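Long-range contacts in halocarboxylic acid dehalogenase DehI (Pseudomonas putida, PDB 3BJX), which probably hydrolyses the carbon–halogen bond of short 2-haloacids, releasing halide and leaving the corresponding 2-hydroxy acids: residues Asp40-Pro48 against Pro162-Leu173; Phe60-Ser71 against Ala254-Leu265. One frame throughout, in Å; residues are numbered along the deposited sequence.

DehI is largely helical, with no strands, and the two contacts lie beside each other in its fold. In each, a helix meets a loop distant in sequence: contact 1 joins the end of helix 32-45 to the loop before helix 183-195, and contact 2 joins helix 63-71 to the loop before helix 267-299. Their centres are about 24 Å apart, but W68 connects them. Its indole lies on I41, T44 and L45, with CZ2 3.4 Å from T44 CB, and W68 NE1 makes a probable hydrogen bond to D40 OD2 at 3.0 Å. Along the sequence the segments alternate. A sulfate, probably from the crystallisation liquor, is held by R69 and R70 of contact 2.

Contact 1. Residues Asp40-Pro48 against Pro162-Leu173; sequences DIRLTLRVP and PKGHPKGMDPLL
H165 turns the edge of its imidazole against the turn that ends helix 32-45, where NE2 donates to V47 O at 2.7 Å and, more weakly, to R42 O. The V47 carbonyl receives it from above its plane; the bond is short, but the acceptor stands out of the ring plane and the N-H points past it. A histidine suits the place because its flat ring can set its CD2 edge against the R46-V47 peptide while one N-H serves two carbonyls, the second weakly. Next to it, G164 N gives a straighter bond (2.9 Å, 166°) to L43 O; with positive phi, a side chain at G164 would jam against the preceding carbonyl.

K163 lies alongside T44, its CD and CE against OG1, and ends in a salt bridge from NZ to D40 OD1 (2.8 Å) on the syn lone pair. D40 reaches back to it because CG stands anti to the backbone N (chi1 -161°). R46 bends at chi3 (73°), bringing its guanidinium across the P166 ring, with P166 CD over one face near the rim, while NH1 is held by Y127 and the F309 carbonyl.

Farther on, P48 sets CD against the selenium of selenomethionine M169 (3.9 Å) and CG beside L173 CD1; a proline presents a compact apolar ring to both while its carbonyl accepts from L173 N at 3.0 Å. L172 CD1 sits over one face of the R42 guanidinium, off centre. R42 pairs with E39 through NH2, and its NE reaches P171 O through a water.

L45 O goes to K131, while the loop takes L43 O and, weakly, R42 O. R46, with positive phi, closes the helix in a Schellman motif, its 6→1 bond running from V47 N to R42 O (3.0 Å).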
loop_
_atom_site.group_PDB
_atom_site.type_symbol
_atom_site.label_atom_id
_atom_site.label_comp_id
_atom_site.label_asym_id
_atom_site.label_seq_id
_atom_site.Cartn_x
_atom_site.Cartn_y
_atom_site.Cartn_z
ATOM N N ASP A 40 22.107 -13.288 -8.153
ATOM C CA ASP A 40 21.548 -14.483 -7.529
ATOM C C ASP A 40 20.021 -14.518 -7.577
ATOM O O ASP A 40 19.441 -15.580 -7.825
ATOM C CB ASP A 40 22.038 -14.662 -6.091
ATOM C CG ASP A 40 21.861 -16.075 -5.618
ATOM O OD1 ASP A 40 22.033 -16.983 -6.462
ATOM O OD2 ASP A 40 21.532 -16.300 -4.442
ATOM N N ILE A 41 19.373 -13.372 -7.348
ATOM C CA ILE A 41 17.905 -13.262 -7.511
ATOM C C ILE A 41 17.492 -13.719 -8.914
ATOM O O ILE A 41 16.640 -14.562 -9.047
ATOM C CB ILE A 41 17.357 -11.837 -7.162
ATOM C CG1 ILE A 41 17.278 -11.643 -5.640
ATOM C CG2 ILE A 41 15.981 -11.595 -7.754
ATOM C CD1 ILE A 41 17.179 -10.194 -5.210
ATOM N N ARG A 42 18.162 -13.213 -9.948
ATOM C CA ARG A 42 17.848 -13.552 -11.341
ATOM C C ARG A 42 18.086 -15.024 -11.713
ATOM O O ARG A 42 17.294 -15.596 -12.435
ATOM C CB ARG A 42 18.616 -12.645 -12.298
ATOM C CG ARG A 42 18.279 -11.158 -12.217
ATOM C CD ARG A 42 18.952 -10.396 -13.384
ATOM N NE ARG A 42 20.405 -10.364 -13.234
ATOM C CZ ARG A 42 21.093 -9.334 -12.748
ATOM N NH1 ARG A 42 20.477 -8.211 -12.400
ATOM N NH2 ARG A 42 22.403 -9.425 -12.627
ATOM N N LEU A 43 19.162 -15.633 -11.220
ATOM C CA LEU A 43 19.480 -17.030 -11.532
ATOM C C LEU A 43 18.583 -17.961 -10.754
ATOM O O LEU A 43 18.216 -19.006 -11.239
ATOM C CB LEU A 43 20.962 -17.353 -11.233
ATOM C CG LEU A 43 22.108 -16.744 -12.080
ATOM C CD1 LEU A 43 23.466 -16.720 -11.347
ATOM C CD2 LEU A 43 22.260 -17.434 -13.434
ATOM N N THR A 44 18.218 -17.570 -9.543
ATOM C CA THR A 44 17.385 -18.404 -8.660
ATOM C C THR A 44 15.918 -18.370 -9.092
ATOM O O THR A 44 15.238 -19.421 -9.117
ATOM C CB THR A 44 17.501 -17.939 -7.191
ATOM O OG1 THR A 44 18.868 -18.001 -6.782
ATOM C CG2 THR A 44 16.632 -18.795 -6.239
ATOM N N LEU A 45 15.438 -17.169 -9.438
ATOM C CA LEU A 45 14.088 -17.025 -9.983
ATOM C C LEU A 45 13.951 -17.289 -11.500
ATOM O O LEU A 45 12.830 -17.353 -11.999
ATOM C CB LEU A 45 13.460 -15.680 -9.559
ATOM C CG LEU A 45 13.387 -15.420 -8.043
ATOM C CD1 LEU A 45 12.674 -14.139 -7.726
ATOM C CD2 LEU A 45 12.728 -16.592 -7.279
ATOM N N ARG A 46 15.076 -17.472 -12.222
ATOM C CA ARG A 46 15.075 -17.695 -13.698
ATOM C C ARG A 46 14.364 -16.537 -14.398
ATOM O O ARG A 46 13.404 -16.728 -15.155
ATOM C CB ARG A 46 14.446 -19.048 -14.134
ATOM C CG ARG A 46 14.736 -20.268 -13.237
ATOM C CD ARG A 46 13.711 -21.390 -13.460
ATOM N NE ARG A 46 13.954 -22.039 -14.738
ATOM C CZ ARG A 46 13.095 -22.106 -15.762
ATOM N NH1 ARG A 46 11.862 -21.593 -15.684
ATOM N NH2 ARG A 46 13.474 -22.723 -16.881
ATOM N N VAL A 47 14.853 -15.330 -14.118
ATOM C CA VAL A 47 14.297 -14.092 -14.653
ATOM C C VAL A 47 15.436 -13.171 -15.098
ATOM O O VAL A 47 16.525 -13.194 -14.511
ATOM C CB VAL A 47 13.393 -13.355 -13.603
ATOM C CG1 VAL A 47 12.103 -14.139 -13.323
ATOM C CG2 VAL A 47 14.144 -13.067 -12.311
ATOM N N PRO A 48 15.200 -12.356 -16.136
ATOM C CA PRO A 48 16.219 -11.471 -16.662
ATOM C C PRO A 48 16.171 -10.024 -16.114
ATOM O O PRO A 48 16.733 -9.103 -16.727
ATOM C CB PRO A 48 15.927 -11.493 -18.175
ATOM C CG PRO A 48 14.494 -11.918 -18.311
ATOM C CD PRO A 48 13.970 -12.276 -16.945
ATOM N N PRO A 162 16.168 -26.301 -11.143
ATOM C CA PRO A 162 17.475 -25.734 -11.485
ATOM C C PRO A 162 17.562 -24.186 -11.566
ATOM O O PRO A 162 16.666 -23.524 -12.110
ATOM C CB PRO A 162 17.773 -26.373 -12.850
ATOM C CG PRO A 162 16.431 -26.682 -13.416
ATOM C CD PRO A 162 15.661 -27.157 -12.234
ATOM N N LYS A 163 18.653 -23.642 -11.025
ATOM C CA LYS A 163 19.043 -22.240 -11.221
ATOM C C LYS A 163 19.559 -22.032 -12.644
ATOM O O LYS A 163 20.158 -22.947 -13.235
ATOM C CB LYS A 163 20.176 -21.846 -10.277
ATOM C CG LYS A 163 19.827 -21.562 -8.825
ATOM C CD LYS A 163 20.857 -20.566 -8.286
ATOM C CE LYS A 163 21.141 -20.734 -6.795
ATOM N NZ LYS A 163 22.203 -19.772 -6.300
ATOM N N GLY A 164 19.359 -20.816 -13.165
ATOM C CA GLY A 164 19.829 -20.421 -14.495
ATOM C C GLY A 164 18.671 -19.882 -15.305
ATOM O O GLY A 164 17.585 -19.705 -14.768
ATOM N N HIS A 165 18.888 -19.622 -16.590
ATOM C CA HIS A 165 17.812 -19.113 -17.446
ATOM C C HIS A 165 17.453 -20.102 -18.553
ATOM O O HIS A 165 18.345 -20.694 -19.150
ATOM C CB HIS A 165 18.174 -17.736 -18.035
ATOM C CG HIS A 165 18.320 -16.660 -17.002
ATOM N ND1 HIS A 165 19.497 -15.979 -16.797
ATOM C CD2 HIS A 165 17.440 -16.168 -16.098
ATOM C CE1 HIS A 165 19.336 -15.106 -15.820
ATOM N NE2 HIS A 165 18.097 -15.204 -15.375
ATOM N N PRO A 166 16.144 -20.283 -18.827
ATOM C CA PRO A 166 15.682 -21.168 -19.911
ATOM C C PRO A 166 16.058 -20.666 -21.312
ATOM O O PRO A 166 16.217 -19.451 -21.511
ATOM C CB PRO A 166 14.164 -21.144 -19.754
ATOM C CG PRO A 166 13.884 -19.840 -19.041
ATOM C CD PRO A 166 15.016 -19.653 -18.111
ATOM N N LYS A 167 16.151 -21.606 -22.261
ATOM C CA LYS A 167 16.607 -21.382 -23.641
ATOM C C LYS A 167 16.015 -20.177 -24.369
ATOM O O LYS A 167 16.744 -19.445 -25.045
ATOM C CB LYS A 167 16.368 -22.638 -24.493
ATOM N N GLY A 168 14.707 -19.975 -24.249
ATOM C CA GLY A 168 14.049 -18.877 -24.970
ATOM C C GLY A 168 14.161 -17.503 -24.313
ATOM O O GLY A 168 13.370 -16.597 -24.599
HETATM N N MSE A 169 15.148 -17.342 -23.438
HETATM C CA MSE A 169 15.240 -16.148 -22.616
HETATM C C MSE A 169 16.664 -15.602 -22.493
HETATM O O MSE A 169 17.598 -16.315 -22.104
HETATM C CB MSE A 169 14.646 -16.439 -21.243
HETATM C CG MSE A 169 14.448 -15.231 -20.385
HETATM SE SE MSE A 169 14.275 -15.818 -18.547
HETATM C CE MSE A 169 12.327 -15.840 -18.349
ATOM N N ASP A 170 16.805 -14.326 -22.844
ATOM C CA ASP A 170 18.069 -13.610 -22.732
ATOM C C ASP A 170 18.289 -13.334 -21.262
ATOM O O ASP A 170 17.330 -13.000 -20.563
ATOM C CB ASP A 170 18.022 -12.308 -23.544
ATOM C CG ASP A 170 18.002 -12.561 -25.054
ATOM O OD1 ASP A 170 18.821 -13.393 -25.525
ATOM O OD2 ASP A 170 17.170 -11.938 -25.763
ATOM N N PRO A 171 19.538 -13.498 -20.781
ATOM C CA PRO A 171 19.890 -13.393 -19.346
ATOM C C PRO A 171 19.551 -12.042 -18.674
ATOM O O PRO A 171 19.281 -12.000 -17.454
ATOM C CB PRO A 171 21.410 -13.629 -19.342
ATOM C CG PRO A 171 21.846 -13.294 -20.765
ATOM C CD PRO A 171 20.719 -13.805 -21.608
ATOM N N LEU A 172 19.556 -10.962 -19.459
ATOM C CA LEU A 172 19.327 -9.621 -18.926
ATOM C C LEU A 172 18.574 -8.730 -19.920
ATOM O O LEU A 172 19.114 -8.328 -20.944
ATOM C CB LEU A 172 20.663 -8.994 -18.472
ATOM C CG LEU A 172 20.760 -7.863 -17.436
ATOM C CD1 LEU A 172 19.851 -8.014 -16.239
ATOM C CD2 LEU A 172 22.199 -7.764 -16.951
ATOM N N LEU A 173 17.312 -8.450 -19.598
ATOM C CA LEU A 173 16.404 -7.637 -20.411
ATOM C C LEU A 173 16.709 -6.134 -20.274
ATOM O O LEU A 173 16.822 -5.643 -19.154
ATOM C CB LEU A 173 14.979 -7.919 -19.931
ATOM C CG LEU A 173 13.838 -8.130 -20.918
ATOM C CD1 LEU A 173 12.924 -9.180 -20.390
ATOM C CD2 LEU A 173 13.105 -6.811 -21.145
HETATM O O HOH W 1 21.157 -12.287 -15.072
HETATM O O HOH W 2 16.818 -6.357 -16.848
#

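Contact 2. Residues Phe60-Ser71 against Ala254-Leu265; sequences FPGYLPLAWRRS and AGVQRSELMSML. With SO4 (sulfate ion), chain G.
S71 OG is gripped twice: it accepts from G255 N at 2.8 Å and donates back to A67 O, one helical turn earlier. Serine fits here because its short hydroxyl can bond its own helix and still receive the incoming chain. The motif is a helix, 63-71, flanked by an irregular loop whose 259-261 part is a 3-10 turn, within DehI's all-helical fold.

Between them L66 CD2 meets L261 CD2 (3.8 Å) and the selenium of selenomethionine M264. V256 holds CG1 between its backbone N and carbonyl carbon (chi1 46°), which sets that methyl 3.6 Å from Y63 CE1, while L261 CD2 lies at the ring's edge.

R70 and E260 meet in a salt bridge, NH2 2.7 Å from OE1, their planes 34° apart. OE2 is met by both nitrogens, NH1 at 3.0 Å and NH2; the NH2 bonds to either oxygen are weak. R70 NH1 also donates to the sulfate, as does R69 NH1. A leucine in place of R70 would probably leave the E260 carboxylate without its counter-charge and the sulfate with one arginine fewer.

A water accepting from R70 NH2 at 2.8 Å donates to G255 O at 3.0 Å.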
loop_
_atom_site.group_PDB
_atom_site.type_symbol
_atom_site.label_atom_id
_atom_site.label_comp_id
_atom_site.label_asym_id
_atom_site.label_seq_id
_atom_site.Cartn_x
_atom_site.Cartn_y
_atom_site.Cartn_z
ATOM N N PHE A 60 17.600 0.297 1.381
ATOM C CA PHE A 60 17.544 0.151 2.846
ATOM C C PHE A 60 18.796 -0.582 3.332
ATOM O O PHE A 60 19.053 -1.707 2.912
ATOM C CB PHE A 60 16.290 -0.632 3.273
ATOM C CG PHE A 60 14.992 0.118 3.074
ATOM C CD1 PHE A 60 14.445 0.881 4.109
ATOM C CD2 PHE A 60 14.317 0.060 1.864
ATOM C CE1 PHE A 60 13.253 1.594 3.927
ATOM C CE2 PHE A 60 13.125 0.765 1.673
ATOM C CZ PHE A 60 12.588 1.526 2.711
ATOM N N PRO A 61 19.590 0.042 4.223
ATOM C CA PRO A 61 20.871 -0.587 4.587
ATOM C C PRO A 61 20.736 -2.012 5.126
ATOM O O PRO A 61 19.980 -2.254 6.060
ATOM C CB PRO A 61 21.432 0.348 5.660
ATOM C CG PRO A 61 20.806 1.678 5.343
ATOM C CD PRO A 61 19.396 1.328 4.916
ATOM N N GLY A 62 21.454 -2.933 4.490
ATOM C CA GLY A 62 21.593 -4.322 4.910
ATOM C C GLY A 62 20.451 -5.271 4.562
ATOM O O GLY A 62 20.626 -6.498 4.586
ATOM N N TYR A 63 19.284 -4.711 4.260
ATOM C CA TYR A 63 18.063 -5.508 4.246
ATOM C C TYR A 63 18.043 -6.625 3.227
ATOM O O TYR A 63 17.909 -7.793 3.595
ATOM C CB TYR A 63 16.792 -4.644 4.114
ATOM C CG TYR A 63 15.541 -5.491 4.064
ATOM C CD1 TYR A 63 15.187 -6.325 5.144
ATOM C CD2 TYR A 63 14.722 -5.487 2.936
ATOM C CE1 TYR A 63 14.043 -7.132 5.100
ATOM C CE2 TYR A 63 13.586 -6.294 2.874
ATOM C CZ TYR A 63 13.246 -7.110 3.957
ATOM O OH TYR A 63 12.113 -7.901 3.878
ATOM N N LEU A 64 18.171 -6.255 1.956
ATOM C CA LEU A 64 17.879 -7.164 0.832
ATOM C C LEU A 64 18.846 -8.344 0.748
ATOM O O LEU A 64 18.411 -9.460 0.502
ATOM C CB LEU A 64 17.793 -6.399 -0.511
ATOM C CG LEU A 64 17.630 -7.262 -1.782
ATOM C CD1 LEU A 64 16.192 -7.822 -1.878
ATOM C CD2 LEU A 64 18.028 -6.558 -3.103
ATOM N N PRO A 65 20.161 -8.114 0.932
ATOM C CA PRO A 65 21.043 -9.280 0.932
ATOM C C PRO A 65 20.636 -10.338 1.960
ATOM O O PRO A 65 20.657 -11.545 1.642
ATOM C CB PRO A 65 22.409 -8.680 1.276
ATOM C CG PRO A 65 22.324 -7.280 0.716
ATOM C CD PRO A 65 20.926 -6.863 1.073
ATOM N N LEU A 66 20.270 -9.882 3.167
ATOM C CA LEU A 66 19.838 -10.764 4.238
ATOM C C LEU A 66 18.483 -11.379 3.920
ATOM O O LEU A 66 18.360 -12.601 3.911
ATOM C CB LEU A 66 19.792 -10.020 5.575
ATOM C CG LEU A 66 19.150 -10.767 6.750
ATOM C CD1 LEU A 66 20.091 -11.798 7.374
ATOM C CD2 LEU A 66 18.668 -9.757 7.783
ATOM N N ALA A 67 17.482 -10.531 3.651
ATOM C CA ALA A 67 16.153 -10.973 3.230
ATOM C C ALA A 67 16.175 -11.999 2.096
ATOM O O ALA A 67 15.495 -13.024 2.161
ATOM C CB ALA A 67 15.297 -9.796 2.853
ATOM N N TRP A 68 16.957 -11.753 1.062
ATOM C CA TRP A 68 17.064 -12.744 -0.013
ATOM C C TRP A 68 17.704 -14.077 0.419
ATOM O O TRP A 68 17.250 -15.154 0.019
ATOM C CB TRP A 68 17.807 -12.165 -1.219
ATOM C CG TRP A 68 18.071 -13.188 -2.253
ATOM C CD1 TRP A 68 19.280 -13.679 -2.625
ATOM C CD2 TRP A 68 17.089 -13.892 -3.028
ATOM N NE1 TRP A 68 19.117 -14.647 -3.599
ATOM C CE2 TRP A 68 17.779 -14.785 -3.863
ATOM C CE3 TRP A 68 15.691 -13.842 -3.106
ATOM C CZ2 TRP A 68 17.124 -15.605 -4.762
ATOM C CZ3 TRP A 68 15.051 -14.672 -3.992
ATOM C CH2 TRP A 68 15.762 -15.536 -4.806
ATOM N N ARG A 69 18.754 -13.995 1.237
ATOM C CA ARG A 69 19.484 -15.164 1.737
ATOM C C ARG A 69 18.566 -16.121 2.511
ATOM O O ARG A 69 18.755 -17.335 2.496
ATOM C CB ARG A 69 20.633 -14.675 2.622
ATOM C CG ARG A 69 21.468 -15.751 3.335
ATOM C CD ARG A 69 22.530 -15.117 4.240
ATOM N NE ARG A 69 23.161 -13.971 3.585
ATOM C CZ ARG A 69 23.312 -12.761 4.125
ATOM N NH1 ARG A 69 22.922 -12.505 5.372
ATOM N NH2 ARG A 69 23.886 -11.804 3.408
ATOM N N ARG A 70 17.557 -15.566 3.161
ATOM C CA ARG A 70 16.661 -16.339 4.004
ATOM C C ARG A 70 15.434 -16.895 3.242
ATOM O O ARG A 70 14.747 -17.790 3.738
ATOM C CB ARG A 70 16.232 -15.485 5.198
ATOM C CG ARG A 70 17.389 -14.725 5.831
ATOM C CD ARG A 70 18.085 -15.548 6.891
ATOM N NE ARG A 70 17.280 -15.474 8.092
ATOM C CZ ARG A 70 17.643 -14.905 9.231
ATOM N NH1 ARG A 70 18.857 -14.389 9.404
ATOM N NH2 ARG A 70 16.767 -14.890 10.218
ATOM N N SER A 71 15.200 -16.384 2.036
ATOM C CA SER A 71 14.054 -16.754 1.216
ATOM C C SER A 71 14.438 -17.575 -0.016
ATOM O O SER A 71 13.588 -18.215 -0.622
ATOM C CB SER A 71 13.315 -15.485 0.760
ATOM O OG SER A 71 13.136 -14.570 1.829
ATOM N N ALA A 254 11.062 -18.295 4.940
ATOM C CA ALA A 254 11.312 -17.234 3.999
ATOM C C ALA A 254 11.156 -15.941 4.772
ATOM O O ALA A 254 10.644 -15.937 5.906
ATOM C CB ALA A 254 10.328 -17.305 2.856
ATOM N N GLY A 255 11.626 -14.847 4.185
ATOM C CA GLY A 255 11.502 -13.535 4.816
ATOM C C GLY A 255 12.377 -13.376 6.038
ATOM O O GLY A 255 13.216 -14.229 6.321
ATOM N N VAL A 256 12.192 -12.259 6.739
ATOM C CA VAL A 256 12.885 -11.971 8.008
ATOM C C VAL A 256 11.979 -11.099 8.888
ATOM O O VAL A 256 11.427 -10.085 8.436
ATOM C CB VAL A 256 14.379 -11.423 7.808
ATOM C CG1 VAL A 256 14.482 -10.343 6.755
ATOM C CG2 VAL A 256 15.014 -10.965 9.117
ATOM N N GLN A 257 11.776 -11.544 10.128
ATOM C CA GLN A 257 10.824 -10.912 11.052
ATOM C C GLN A 257 11.370 -9.556 11.476
ATOM O O GLN A 257 12.594 -9.383 11.545
ATOM C CB GLN A 257 10.571 -11.801 12.269
ATOM C CG GLN A 257 10.159 -13.248 11.946
ATOM C CD GLN A 257 8.642 -13.460 11.895
ATOM O OE1 GLN A 257 7.935 -13.184 12.874
ATOM N NE2 GLN A 257 8.141 -13.983 10.764
ATOM N N ARG A 258 10.478 -8.603 11.744
ATOM C CA ARG A 258 10.868 -7.234 12.090
ATOM C C ARG A 258 11.650 -7.127 13.401
ATOM O O ARG A 258 12.471 -6.215 13.564
ATOM C CB ARG A 258 9.647 -6.315 12.125
ATOM C CG ARG A 258 9.843 -5.009 12.870
ATOM C CD ARG A 258 8.647 -4.070 12.701
ATOM N NE ARG A 258 7.370 -4.635 13.156
ATOM C CZ ARG A 258 7.001 -4.745 14.429
ATOM N NH1 ARG A 258 7.816 -4.350 15.416
ATOM N NH2 ARG A 258 5.816 -5.266 14.723
ATOM N N SER A 259 11.385 -8.041 14.331
ATOM C CA SER A 259 12.141 -8.112 15.572
ATOM C C SER A 259 13.639 -8.358 15.315
ATOM O O SER A 259 14.500 -7.832 16.033
ATOM C CB SER A 259 11.559 -9.184 16.508
ATOM O OG SER A 259 11.398 -10.436 15.856
ATOM N N GLU A 260 13.953 -9.132 14.281
ATOM C CA GLU A 260 15.341 -9.476 13.999
ATOM C C GLU A 260 16.127 -8.378 13.278
ATOM O O GLU A 260 17.322 -8.531 13.031
ATOM C CB GLU A 260 15.404 -10.766 13.203
ATOM C CG GLU A 260 16.755 -11.433 13.244
ATOM C CD GLU A 260 16.815 -12.666 12.376
ATOM O OE1 GLU A 260 15.788 -13.386 12.289
ATOM O OE2 GLU A 260 17.899 -12.915 11.789
ATOM N N LEU A 261 15.470 -7.271 12.947
ATOM C CA LEU A 261 16.121 -6.210 12.184
ATOM C C LEU A 261 16.321 -4.972 13.027
ATOM O O LEU A 261 16.757 -3.947 12.517
ATOM C CB LEU A 261 15.322 -5.865 10.930
ATOM C CG LEU A 261 15.042 -6.986 9.934
ATOM C CD1 LEU A 261 13.804 -6.639 9.183
ATOM C CD2 LEU A 261 16.192 -7.193 8.993
HETATM N N MSE A 262 15.997 -5.081 14.319
HETATM C CA MSE A 262 16.183 -4.007 15.296
HETATM C C MSE A 262 17.643 -3.543 15.393
HETATM O O MSE A 262 17.909 -2.343 15.423
HETATM C CB MSE A 262 15.650 -4.437 16.666
HETATM C CG MSE A 262 14.376 -3.713 17.146
HETATM SE SE MSE A 262 12.737 -3.956 16.068
HETATM C CE MSE A 262 11.373 -3.399 17.358
ATOM N N SER A 263 18.572 -4.498 15.428
ATOM C CA SER A 263 20.018 -4.226 15.379
ATOM C C SER A 263 20.488 -3.624 14.048
ATOM O O SER A 263 21.498 -2.924 13.995
ATOM C CB SER A 263 20.806 -5.520 15.625
ATOM O OG SER A 263 20.946 -5.801 17.008
HETATM N N MSE A 264 19.744 -3.907 12.983
HETATM C CA MSE A 264 20.128 -3.576 11.612
HETATM C C MSE A 264 19.643 -2.216 11.088
HETATM O O MSE A 264 20.402 -1.493 10.439
HETATM C CB MSE A 264 19.631 -4.677 10.675
HETATM C CG MSE A 264 20.696 -5.617 10.157
HETATM SE SE MSE A 264 20.221 -6.233 8.344
HETATM C CE MSE A 264 19.356 -4.588 7.722
ATOM N N LEU A 265 18.378 -1.893 11.349
ATOM C CA LEU A 265 17.719 -0.726 10.751
ATOM C C LEU A 265 17.166 0.181 11.830
ATOM O O LEU A 265 16.860 -0.288 12.923
ATOM C CB LEU A 265 16.581 -1.166 9.826
ATOM C CG LEU A 265 16.932 -1.950 8.558
ATOM C CD1 LEU A 265 15.791 -2.869 8.180
ATOM C CD2 LEU A 265 17.285 -1.027 7.407
HETATM S S SO4 G . 22.338 -15.228 8.485
HETATM O O1 SO4 G . 23.196 -14.463 7.581
HETATM O O2 SO4 G . 23.054 -16.407 8.977
HETATM O O3 SO4 G . 21.925 -14.379 9.604
HETATM O O4 SO4 G . 21.155 -15.666 7.745
HETATM O O HOH W 3 14.518 -15.462 8.684
#